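Local coordinates for HTH-type transcriptional repressor PhnF (Mycobacterium smegmatis, PDB 3F8M), which represses the phnDCE phosphate-uptake operon when phosphate is available, acting as a DNA-binding transcription factor of the GntR family, at residues 117-121 with 220-224; 127-133 with 145-151. One frame throughout, in Å; residues are numbered along the deposited sequence. Where two conformers were deposited one is given.

Contact 1 (117-121 with 220-224)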
ATOM      1  N   ALA A 117     -23.787   7.532  -6.676  1.00 21.51           N
ATOM      2  CA  ALA A 117     -24.274   7.668  -8.073  1.00 23.28           C
ATOM      3  C   ALA A 117     -23.207   8.192  -9.015  1.00 23.54           C
ATOM      4  O   ALA A 117     -23.022   7.647 -10.085  1.00 25.09           O
ATOM      5  CB  ALA A 117     -25.498   8.531  -8.143  1.00 22.23           C
ATOM      6  N   GLY A 118     -22.501   9.257  -8.615  1.00 25.30           N
ATOM      7  CA  GLY A 118     -21.375   9.804  -9.382  1.00 26.02           C
ATOM      8  C   GLY A 118     -20.247   8.812  -9.615  1.00 26.87           C
ATOM      9  O   GLY A 118     -19.689   8.742 -10.711  1.00 27.71           O
ATOM     10  N   VAL A 119     -19.895   8.038  -8.587  1.00 25.91           N
ATOM     11  CA  VAL A 119     -18.798   7.088  -8.721  1.00 25.20           C
ATOM     12  C   VAL A 119     -19.169   6.005  -9.743  1.00 24.35           C
ATOM     13  O   VAL A 119     -18.362   5.626 -10.589  1.00 24.97           O
ATOM     14  CB  VAL A 119     -18.443   6.430  -7.360  1.00 25.32           C
ATOM     15  CG1 VAL A 119     -17.503   5.214  -7.557  1.00 25.97           C
ATOM     16  CG2 VAL A 119     -17.798   7.445  -6.407  1.00 26.21           C
ATOM     17  N   LEU A 120     -20.396   5.516  -9.663  1.00 23.32           N
ATOM     18  CA  LEU A 120     -20.795   4.389 -10.497  1.00 23.24           C
ATOM     19  C   LEU A 120     -21.406   4.828 -11.814  1.00 24.28           C
ATOM     20  O   LEU A 120     -21.707   3.988 -12.667  1.00 24.16           O
ATOM     21  CB  LEU A 120     -21.790   3.480  -9.762  1.00 21.77           C
ATOM     22  CG  LEU A 120     -21.323   2.834  -8.460  1.00 20.59           C
ATOM     23  CD1 LEU A 120     -22.496   2.164  -7.772  1.00 20.00           C
ATOM     24  CD2 LEU A 120     -20.237   1.844  -8.778  1.00 17.28           C
ATOM     25  N   GLY A 121     -21.620   6.139 -11.952  1.00 25.02           N
ATOM     26  CA  GLY A 121     -22.257   6.702 -13.143  1.00 26.07           C
ATOM     27  C   GLY A 121     -23.667   6.184 -13.362  1.00 26.16           C
ATOM     28  O   GLY A 121     -24.025   5.882 -14.491  1.00 28.30           O
ATOM     29  N   ALA A 220     -18.587   1.931 -14.963  1.00 26.13           N
ATOM     30  CA  ALA A 220     -18.187   1.423 -13.639  1.00 23.66           C
ATOM     31  C   ALA A 220     -18.790   0.035 -13.380  1.00 21.55           C
ATOM     32  O   ALA A 220     -19.946  -0.215 -13.656  1.00 21.54           O
ATOM     33  CB  ALA A 220     -18.555   2.391 -12.536  1.00 23.28           C
ATOM     34  N   ILE A 221     -17.959  -0.854 -12.857  1.00 20.37           N
ATOM     35  CA  ILE A 221     -18.352  -2.232 -12.525  1.00 18.89           C
ATOM     36  C   ILE A 221     -18.753  -2.307 -11.031  1.00 18.43           C
ATOM     37  O   ILE A 221     -19.728  -2.980 -10.673  1.00 19.46           O
ATOM     38  CB  ILE A 221     -17.153  -3.185 -12.847  1.00 19.34           C
ATOM     39  CG1 ILE A 221     -16.885  -3.247 -14.366  1.00 19.72           C
ATOM     40  CG2 ILE A 221     -17.306  -4.621 -12.261  1.00 19.18           C
ATOM     41  CD1 ILE A 221     -15.502  -3.950 -14.712  1.00 17.61           C
ATOM     42  N   GLU A 222     -17.972  -1.638 -10.174  1.00 17.33           N
ATOM     43  CA  GLU A 222     -18.042  -1.812  -8.706  1.00 17.09           C
ATOM     44  C   GLU A 222     -17.315  -0.656  -8.045  1.00 16.36           C
ATOM     45  O   GLU A 222     -16.478   0.024  -8.674  1.00 15.86           O
ATOM     46  CB  GLU A 222     -17.319  -3.106  -8.248  1.00 16.48           C
ATOM     47  CG  GLU A 222     -15.818  -3.053  -8.634  1.00 18.82           C
ATOM     48  CD  GLU A 222     -14.924  -4.112  -8.036  1.00 19.92           C
ATOM     49  OE1 GLU A 222     -15.352  -4.891  -7.142  1.00 18.69           O
ATOM     50  OE2 GLU A 222     -13.750  -4.111  -8.459  1.00 20.47           O
ATOM     51  N   GLN A 223     -17.673  -0.413  -6.796  1.00 17.02           N
ATOM     52  CA  GLN A 223     -16.793   0.335  -5.896  1.00 17.43           C
ATOM     53  C   GLN A 223     -16.536  -0.630  -4.756  1.00 17.01           C
ATOM     54  O   GLN A 223     -17.492  -1.125  -4.121  1.00 16.84           O
ATOM     55  CB  GLN A 223     -17.493   1.617  -5.389  1.00 17.61           C
ATOM     56  CG  GLN A 223     -16.512   2.579  -4.660  1.00 19.90           C
ATOM     57  CD  GLN A 223     -16.109   2.122  -3.267  1.00 25.35           C
ATOM     58  OE1 GLN A 223     -16.943   1.644  -2.490  1.00 26.89           O
ATOM     59  NE2 GLN A 223     -14.814   2.301  -2.925  1.00 23.05           N
ATOM     60  N   ARG A 224     -15.256  -0.883  -4.442  1.00 17.34           N
ATOM     61  CA  ARG A 224     -14.940  -1.910  -3.460  1.00 16.61           C
ATOM     62  C   ARG A 224     -14.037  -1.275  -2.381  1.00 17.94           C
ATOM     63  O   ARG A 224     -13.005  -0.621  -2.712  1.00 17.72           O
ATOM     64  CB  ARG A 224     -14.261  -3.111  -4.179  1.00 17.44           C
ATOM     65  CG  ARG A 224     -13.895  -4.374  -3.242  1.00 18.24           C
ATOM     66  CD  ARG A 224     -13.148  -5.457  -4.048  1.00 19.31           C
ATOM     67  NE  ARG A 224     -11.761  -5.038  -4.266  1.00 25.06           N
ATOM     68  CZ  ARG A 224     -10.818  -5.710  -4.936  1.00 26.85           C
ATOM     69  NH1 ARG A 224     -11.054  -6.876  -5.538  1.00 27.79           N
ATOM     70  NH2 ARG A 224      -9.607  -5.189  -5.021  1.00 27.14           N
TER
HETATM   71  O   HOH W   1     -22.267   1.467 -13.415  1.00 25.46           O
HETATM   72  O   HOH W   2     -19.906   4.441 -15.201  1.00 32.24           O
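In the UTRA domain of this GntR-family regulator, the C-terminal end of helix 114-120 packs against the start of strand 220-229, an inner strand of the six-stranded antiparallel sheet. The two meet through V119 and L120 on the helix and A220 and Q223 on the strand. A220 points its methyl at the last turn of the helix, and its CB lies 3.5 Å from L120 O, the nearest approach between the segments. L120 reaches the strand with one branch: CD2 lies 4.2 Å from A220 CB and 3.9 Å from Q223 N, so this methyl rests on the peptide between E222 and Q223. Its CG stands anti to the carbonyl carbon (chi1 -60°), which carries the isobutyl group along the strand past A220. V119 adds CG1, 4.0 Å from Q223 CG; the two side chains meet at a slant. Beyond that point the Q223 chain bends at chi2 (-74°), and its amide leaves the helix for N210 on strand 206-214. The other side of the strand belongs to different neighbours: E222 turns from the helix, and its carboxylate is hydrogen-bonded to S213. Polar linkage between the segments runs through two waters at the helix end, where the chain leaves helical geometry at G121 with positive phi. Both donate to L120 O. One also accepts from A220 N, while the other donates its second proton to A220 O, 2.9 Å away.

Contact 2 (127-133 with 145-151)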
ATOM      1  N   PRO A 127     -30.691   1.321  -7.660  1.00 22.81           N
ATOM      2  CA  PRO A 127     -30.505   0.199  -6.721  1.00 21.68           C
ATOM      3  C   PRO A 127     -29.033  -0.242  -6.681  1.00 19.81           C
ATOM      4  O   PRO A 127     -28.358  -0.262  -7.680  1.00 18.79           O
ATOM      5  CB  PRO A 127     -31.407  -0.887  -7.307  1.00 22.73           C
ATOM      6  CG  PRO A 127     -31.409  -0.612  -8.748  1.00 24.66           C
ATOM      7  CD  PRO A 127     -31.465   0.899  -8.848  1.00 24.57           C
ATOM      8  N   VAL A 128     -28.549  -0.514  -5.483  1.00 19.84           N
ATOM      9  CA  VAL A 128     -27.146  -0.907  -5.297  1.00 18.17           C
ATOM     10  C   VAL A 128     -27.219  -2.219  -4.529  1.00 18.48           C
ATOM     11  O   VAL A 128     -27.970  -2.311  -3.529  1.00 19.99           O
ATOM     12  CB  VAL A 128     -26.403   0.154  -4.498  1.00 17.40           C
ATOM     13  CG1 VAL A 128     -25.004  -0.439  -3.953  1.00 17.01           C
ATOM     14  CG2 VAL A 128     -26.178   1.345  -5.384  1.00 21.05           C
ATOM     15  N   LEU A 129     -26.490  -3.233  -5.009  1.00 17.45           N
ATOM     16  CA  LEU A 129     -26.397  -4.490  -4.315  1.00 17.03           C
ATOM     17  C   LEU A 129     -25.050  -4.497  -3.637  1.00 17.10           C
ATOM     18  O   LEU A 129     -24.062  -4.315  -4.319  1.00 17.40           O
ATOM     19  CB  LEU A 129     -26.524  -5.670  -5.286  1.00 17.51           C
ATOM     20  CG  LEU A 129     -26.407  -7.082  -4.703  1.00 15.41           C
ATOM     21  CD1 LEU A 129     -27.427  -7.299  -3.594  1.00 17.27           C
ATOM     22  CD2 LEU A 129     -26.551  -8.177  -5.847  1.00 19.58           C
ATOM     23  N   GLN A 130     -25.014  -4.697  -2.318  1.00 16.43           N
ATOM     24  CA  GLN A 130     -23.711  -4.727  -1.599  1.00 16.11           C
ATOM     25  C   GLN A 130     -23.413  -6.126  -1.112  1.00 16.91           C
ATOM     26  O   GLN A 130     -24.268  -6.759  -0.490  1.00 17.96           O
ATOM     27  CB  GLN A 130     -23.749  -3.795  -0.400  1.00 15.92           C
ATOM     28  CG  GLN A 130     -22.458  -3.838   0.469  1.00 16.11           C
ATOM     29  CD  GLN A 130     -22.524  -2.875   1.625  1.00 15.28           C
ATOM     30  OE1 GLN A 130     -22.206  -1.707   1.461  1.00 17.93           O
ATOM     31  NE2 GLN A 130     -22.895  -3.363   2.800  1.00 17.37           N
ATOM     32  N   LEU A 131     -22.195  -6.596  -1.409  1.00 17.03           N
ATOM     33  CA  LEU A 131     -21.734  -7.866  -0.964  1.00 15.86           C
ATOM     34  C   LEU A 131     -20.635  -7.588   0.072  1.00 16.14           C
ATOM     35  O   LEU A 131     -19.656  -6.868  -0.214  1.00 13.98           O
ATOM     36  CB  LEU A 131     -21.105  -8.644  -2.118  1.00 16.10           C
ATOM     37  CG  LEU A 131     -20.400  -9.959  -1.714  1.00 16.00           C
ATOM     38  CD1 LEU A 131     -21.347 -10.970  -0.990  1.00 15.98           C
ATOM     39  CD2 LEU A 131     -19.748 -10.580  -2.947  1.00 19.51           C
ATOM     40  N   GLU A 132     -20.792  -8.171   1.257  1.00 14.69           N
ATOM     41  CA  GLU A 132     -19.725  -8.094   2.287  1.00 16.46           C
ATOM     42  C   GLU A 132     -19.261  -9.474   2.619  1.00 15.10           C
ATOM     43  O   GLU A 132     -20.066 -10.389   2.808  1.00 14.57           O
ATOM     44  CB  GLU A 132     -20.214  -7.482   3.571  1.00 17.86           C
ATOM     45  CG  GLU A 132     -20.237  -6.019   3.609  1.00 24.95           C
ATOM     46  CD  GLU A 132     -19.892  -5.455   5.014  1.00 30.17           C
ATOM     47  OE1 GLU A 132     -20.504  -5.891   6.025  1.00 30.47           O
ATOM     48  OE2 GLU A 132     -19.064  -4.528   5.061  1.00 29.72           O
ATOM     49  N   ARG A 133     -17.940  -9.651   2.626  1.00 14.45           N
ATOM     50  CA  ARG A 133     -17.345 -10.950   2.857  1.00 14.19           C
ATOM     51  C   ARG A 133     -16.080 -10.722   3.697  1.00 14.22           C
ATOM     52  O   ARG A 133     -15.449  -9.651   3.621  1.00 14.35           O
ATOM     53  CB  ARG A 133     -16.932 -11.592   1.543  1.00 15.32           C
ATOM     54  CG  ARG A 133     -18.141 -11.998   0.646  1.00 14.27           C
ATOM     55  CD  ARG A 133     -17.747 -12.825  -0.552  1.00 17.82           C
ATOM     56  NE  ARG A 133     -16.812 -12.225  -1.488  1.00 19.04           N
ATOM     57  CZ  ARG A 133     -16.442 -12.832  -2.619  1.00 18.91           C
ATOM     58  NH1 ARG A 133     -15.570 -12.256  -3.430  1.00 22.02           N
ATOM     59  NH2 ARG A 133     -16.933 -14.017  -2.921  1.00 22.39           N
ATOM     60  N   GLU A 145     -14.157  -7.212   2.939  1.00 14.09           N
ATOM     61  CA  GLU A 145     -14.327  -6.710   1.578  0.70 15.04           C
ATOM     62  C   GLU A 145     -15.788  -6.321   1.413  1.00 14.92           C
ATOM     63  O   GLU A 145     -16.648  -7.181   1.611  1.00 14.77           O
ATOM     64  CB  GLU A 145     -14.052  -7.876   0.640  0.70 16.07           C
ATOM     65  CG  GLU A 145     -14.098  -7.548  -0.838  0.70 19.00           C
ATOM     66  CD  GLU A 145     -14.089  -8.782  -1.681  0.70 21.44           C
ATOM     67  OE1 GLU A 145     -15.072  -9.612  -1.562  0.70 17.53           O
ATOM     68  OE2 GLU A 145     -13.086  -8.912  -2.456  0.70 23.66           O
ATOM     69  N   THR A 146     -16.038  -5.059   1.082  1.00 13.99           N
ATOM     70  CA  THR A 146     -17.418  -4.551   0.943  1.00 13.86           C
ATOM     71  C   THR A 146     -17.515  -4.039  -0.472  1.00 12.79           C
ATOM     72  O   THR A 146     -16.846  -3.050  -0.823  1.00 14.98           O
ATOM     73  CB  THR A 146     -17.638  -3.438   1.967  1.00 12.98           C
ATOM     74  OG1 THR A 146     -17.296  -3.927   3.290  1.00 15.89           O
ATOM     75  CG2 THR A 146     -19.135  -2.922   1.921  1.00 12.23           C
ATOM     76  N   THR A 147     -18.300  -4.723  -1.306  1.00 13.72           N
ATOM     77  CA  THR A 147     -18.350  -4.372  -2.714  1.00 13.55           C
ATOM     78  C   THR A 147     -19.750  -3.816  -2.967  1.00 13.19           C
ATOM     79  O   THR A 147     -20.710  -4.468  -2.620  1.00 14.68           O
ATOM     80  CB  THR A 147     -18.132  -5.581  -3.614  1.00 14.37           C
ATOM     81  OG1 THR A 147     -16.829  -6.153  -3.340  1.00 16.34           O
ATOM     82  CG2 THR A 147     -18.176  -5.188  -5.126  1.00 15.31           C
ATOM     83  N   LYS A 148     -19.820  -2.600  -3.488  1.00 14.46           N
ATOM     84  CA  LYS A 148     -21.117  -1.983  -3.876  1.00 14.84           C
ATOM     85  C   LYS A 148     -21.228  -2.073  -5.384  1.00 15.01           C
ATOM     86  O   LYS A 148     -20.360  -1.611  -6.097  1.00 16.81           O
ATOM     87  CB  LYS A 148     -21.171  -0.525  -3.446  1.00 14.82           C
ATOM     88  CG  LYS A 148     -21.299  -0.422  -1.946  1.00 17.04           C
ATOM     89  CD  LYS A 148     -21.167   0.998  -1.491  1.00 18.27           C
ATOM     90  CE  LYS A 148     -21.129   1.010   0.043  1.00 22.52           C
ATOM     91  NZ  LYS A 148     -21.214   2.420   0.538  1.00 26.27           N
ATOM     92  N   LEU A 149     -22.322  -2.641  -5.869  1.00 15.30           N
ATOM     93  CA  LEU A 149     -22.490  -2.890  -7.285  1.00 15.19           C
ATOM     94  C   LEU A 149     -23.760  -2.162  -7.733  1.00 15.68           C
ATOM     95  O   LEU A 149     -24.726  -2.136  -6.984  1.00 15.75           O
ATOM     96  CB  LEU A 149     -22.730  -4.393  -7.511  1.00 14.84           C
ATOM     97  CG  LEU A 149     -21.625  -5.379  -7.075  1.00 13.38           C
ATOM     98  CD1 LEU A 149     -22.126  -6.825  -7.056  1.00 20.93           C
ATOM     99  CD2 LEU A 149     -20.458  -5.194  -8.094  1.00 15.79           C
ATOM    100  N   PRO A 150     -23.744  -1.595  -8.950  1.00 17.26           N
ATOM    101  CA  PRO A 150     -25.009  -1.105  -9.529  1.00 17.68           C
ATOM    102  C   PRO A 150     -25.903  -2.321  -9.841  1.00 18.07           C
ATOM    103  O   PRO A 150     -25.542  -3.134 -10.698  1.00 19.34           O
ATOM    104  CB  PRO A 150     -24.545  -0.357 -10.796  1.00 17.37           C
ATOM    105  CG  PRO A 150     -23.226  -1.036 -11.200  1.00 18.83           C
ATOM    106  CD  PRO A 150     -22.590  -1.356  -9.825  1.00 16.07           C
ATOM    107  N   ALA A 151     -26.973  -2.495  -9.063  1.00 19.37           N
ATOM    108  CA  ALA A 151     -27.789  -3.732  -9.051  1.00 19.75           C
ATOM    109  C   ALA A 151     -28.353  -4.045 -10.410  1.00 22.01           C
ATOM    110  O   ALA A 151     -28.501  -5.226 -10.766  1.00 21.17           O
ATOM    111  CB  ALA A 151     -28.937  -3.615  -8.082  1.00 20.52           C
TER
HETATM  112  O   HOH W   3     -17.280  -8.135  -1.410  1.00 22.22           O
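Strands 127-137 and 140-150 form a beta hairpin in the antiparallel sheet of the UTRA domain, and 127-133 and 145-151 pair along its arms, their axes 4.5 Å apart. L129 with L149, L131 with T147 and R133 with E145 are hydrogen-bonded pairs, alternating with the non-hydrogen-bonded pairs V128-P150, Q130-K148 and E132-T146. Past the regular pairing, A151 N still donates to P127 O at 3.0 Å, but from above the carbonyl plane.

Apolar contact gathers at that same end, where A151 CB sits 3.8 Å from P127 CB and also touches L129 CB. On the face of V128, Q130 and E132, the valine CG1 packs on K148 CB.

Polar side chains meet on both faces. The extended Q130 lies alongside K148 but slants across T146, whose methyl CG2 rests 3.3 Å from Q130 OE1. T146 OG1 donates to the anti lone pair of E132 OE2 over 2.6 Å; these two side chains lie side by side, and the E132 chain, bent at chi2 (-145°), sets OE2 against OG1, while E132 OE1 forms a salt bridge with R193. On the opposite face, L131 CD2 lies over one guanidinium face of R133, and R133 NH2 is hydrogen-bonded to H163 O and A165 O. R133 also forms a salt bridge with E145, provisional in detail because E145 has two modelled conformers. In one of them the guanidinium and carboxylate planes are 20° apart, nearly coplanar, and E145 OE1 alone accepts side-on from both NE, at 3.1 Å nearly along its C-O axis, and NH1, at 3.3 Å on its syn lone pair.

Contacts 1 and 2 lie with their centres about 10 Å apart, on the same side of the chain's centre and within the UTRA domain. Helix 114-120 leads into strand 127-137, so the hairpin of contact 2 is nested in the loop that contact 1 closes when the chain returns at strand 220-229. That late strand then pairs antiparallel with strand 140-150: Q223 O and K148 N, 2.8 Å apart, probably share a hydrogen bond, and R224 CG packs on T147 OG1. Three consecutive strands of the sheet, 127-137, 140-150 and 220-229, are thus joined, tying early and late parts of the UTRA sequence into one sheet.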